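Long-range contact in putative peptidyl-arginine deiminase family protein (Campylobacter jejuni subsp. jejuni serotype O:2, PDB 6B2W), which probably hydrolyses agmatine to N-carbamoylputrescine as an agmatine deiminase, a step in polyamine biosynthesis: residues Ile220-Cys225 against Leu250-Ile255. The protein carries 1 engineered substitution. Sequence-based numbering, arbitrary orientation.
Sequences IAHCIC and LLELPI
The backbone of His222 bonds to both neighbours of Glu252: its N donates to Leu251 O at 2.9 Å, and its O accepts a bond from Leu253 N at 2.8 Å. With Leu251 N to Ile220 O (3.0 Å) before them, these bonds form a parallel ladder. Ile255 N to Ile224 O (3.0 Å) is a further backbone bond. CA-H...O contacts, such as Ala221 CA to Leu251 O, run alongside.

The polar side-chain contact is indirect. With His222 CG between the backbone N and the carbonyl carbon (chi1 71°), the imidazole stands beside the Glu252 chain, its plane 87° from the carboxylate. A water at the ring edge, in plane and 2.7 Å from His222 NE2, donates to Glu252 OE2, which also forms a salt bridge with Lys240. The second ring nitrogen, His222 ND1, donates to Cys223 O of its own segment from above the carbonyl plane, a bent bond that may help limit the ring's rotation, together with the water.

Apolar contacts lie on both faces. Leu250 CB meets the edge of the His222 ring, and Ile224, with chi1 at 51°, crosses Glu252 at about a right angle, its CD1 packing on Glu252 CB at 3.6 Å. Leu253 CD1 reaches Ala221 CB (3.8 Å) on the opposite face. Beyond them, Ile255 CD1 rests on Cys225 SG at 4.0 Å.

Helix 233-244 makes the beta-alpha-beta crossover and covers the face of Ile220 and His222. Strand 212-216 runs antiparallel along the other edge of central strand 219-224, and helix 289-300 packs against Leu251.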
loop_
_atom_site.group_PDB
_atom_site.type_symbol
_atom_site.label_atom_id
_atom_site.label_comp_id
_atom_site.label_asym_id
_atom_site.label_seq_id
_atom_site.Cartn_x
_atom_site.Cartn_y
_atom_site.Cartn_z
ATOM N N ILE A 220 14.749 2.099 -6.702
ATOM C CA ILE A 220 13.346 2.474 -6.845
ATOM C C ILE A 220 12.782 1.876 -8.134
ATOM O O ILE A 220 13.341 2.087 -9.209
ATOM C CB ILE A 220 13.165 4.006 -6.897
ATOM C CG1 ILE A 220 13.485 4.630 -5.535
ATOM C CG2 ILE A 220 11.741 4.361 -7.309
ATOM C CD1 ILE A 220 13.559 6.143 -5.541
ATOM N N ALA A 221 11.680 1.137 -8.024
ATOM C CA ALA A 221 10.956 0.644 -9.192
ATOM C C ALA A 221 9.791 1.579 -9.460
ATOM O O ALA A 221 8.968 1.795 -8.570
ATOM C CB ALA A 221 10.451 -0.767 -8.954
ATOM N N HIS A 222 9.720 2.124 -10.677
ATOM C CA HIS A 222 8.735 3.162 -11.012
ATOM C C HIS A 222 8.056 2.948 -12.367
ATOM O O HIS A 222 8.623 2.332 -13.270
ATOM C CB HIS A 222 9.402 4.541 -10.996
ATOM C CG HIS A 222 10.344 4.773 -12.139
ATOM N ND1 HIS A 222 9.960 5.405 -13.303
ATOM C CD2 HIS A 222 11.653 4.459 -12.295
ATOM C CE1 HIS A 222 10.991 5.469 -14.127
ATOM N NE2 HIS A 222 12.030 4.901 -13.540
ATOM N N CYS A 223 6.848 3.497 -12.498
ATOM C CA CYS A 223 6.051 3.389 -13.721
ATOM C C CYS A 223 6.532 4.313 -14.847
ATOM O O CYS A 223 7.087 5.388 -14.600
ATOM C CB CYS A 223 4.576 3.704 -13.423
ATOM S SG CYS A 223 3.799 2.673 -12.154
ATOM N N ILE A 224 6.298 3.871 -16.082
ATOM C CA ILE A 224 6.506 4.672 -17.291
ATOM C C ILE A 224 5.500 4.205 -18.329
ATOM O O ILE A 224 4.832 3.190 -18.132
ATOM C CB ILE A 224 7.916 4.497 -17.887
ATOM C CG1 ILE A 224 8.230 3.011 -18.047
ATOM C CG2 ILE A 224 8.959 5.197 -17.026
ATOM C CD1 ILE A 224 9.464 2.741 -18.867
ATOM N N CYS A 225 5.410 4.932 -19.437
ATOM C CA CYS A 225 4.475 4.606 -20.511
ATOM C C CYS A 225 5.220 4.553 -21.845
ATOM O O CYS A 225 5.866 5.523 -22.235
ATOM C CB CYS A 225 3.363 5.655 -20.549
ATOM S SG CYS A 225 2.104 5.403 -21.817
ATOM N N LEU A 250 17.344 2.745 -10.715
ATOM C CA LEU A 250 15.958 2.745 -11.172
ATOM C C LEU A 250 15.619 1.503 -11.999
ATOM O O LEU A 250 16.422 1.045 -12.812
ATOM C CB LEU A 250 15.667 4.017 -11.974
ATOM C CG LEU A 250 15.932 5.362 -11.279
ATOM C CD1 LEU A 250 15.584 6.511 -12.211
ATOM C CD2 LEU A 250 15.169 5.512 -9.970
ATOM N N LEU A 251 14.421 0.968 -11.766
ATOM C CA LEU A 251 13.898 -0.193 -12.487
ATOM C C LEU A 251 12.539 0.204 -13.049
ATOM O O LEU A 251 11.688 0.695 -12.314
ATOM C CB LEU A 251 13.769 -1.390 -11.538
ATOM C CG LEU A 251 13.512 -2.772 -12.151
ATOM C CD1 LEU A 251 14.038 -3.874 -11.242
ATOM C CD2 LEU A 251 12.035 -2.993 -12.448
ATOM N N GLU A 252 12.336 0.002 -14.348
ATOM C CA GLU A 252 11.145 0.529 -15.019
ATOM C C GLU A 252 9.994 -0.479 -15.075
ATOM O O GLU A 252 10.190 -1.652 -15.394
ATOM C CB GLU A 252 11.506 1.040 -16.418
ATOM C CG GLU A 252 12.416 2.263 -16.372
ATOM C CD GLU A 252 12.574 2.969 -17.708
ATOM O OE1 GLU A 252 12.417 2.319 -18.767
ATOM O OE2 GLU A 252 12.860 4.185 -17.694
ATOM N N LEU A 253 8.795 0.002 -14.748
ATOM C CA LEU A 253 7.579 -0.809 -14.725
ATOM C C LEU A 253 6.587 -0.260 -15.756
ATOM O O LEU A 253 5.666 0.481 -15.402
ATOM C CB LEU A 253 6.955 -0.778 -13.325
ATOM C CG LEU A 253 7.827 -1.301 -12.182
ATOM C CD1 LEU A 253 7.212 -0.951 -10.839
ATOM C CD2 LEU A 253 8.032 -2.804 -12.301
ATOM N N PRO A 254 6.775 -0.616 -17.044
ATOM C CA PRO A 254 5.886 -0.084 -18.081
ATOM C C PRO A 254 4.431 -0.468 -17.841
ATOM O O PRO A 254 4.133 -1.638 -17.619
ATOM C CB PRO A 254 6.415 -0.730 -19.369
ATOM C CG PRO A 254 7.151 -1.941 -18.921
ATOM C CD PRO A 254 7.757 -1.563 -17.602
ATOM N N ILE A 255 3.538 0.518 -17.880
ATOM C CA ILE A 255 2.116 0.257 -17.664
ATOM C C ILE A 255 1.537 -0.581 -18.803
ATOM O O ILE A 255 2.089 -0.589 -19.910
ATOM C CB ILE A 255 1.288 1.552 -17.517
ATOM C CG1 ILE A 255 1.341 2.405 -18.794
ATOM C CG2 ILE A 255 1.765 2.338 -16.304
ATOM C CD1 ILE A 255 0.318 3.524 -18.829
HETATM O O HOH W 1 14.212 4.901 -15.044
#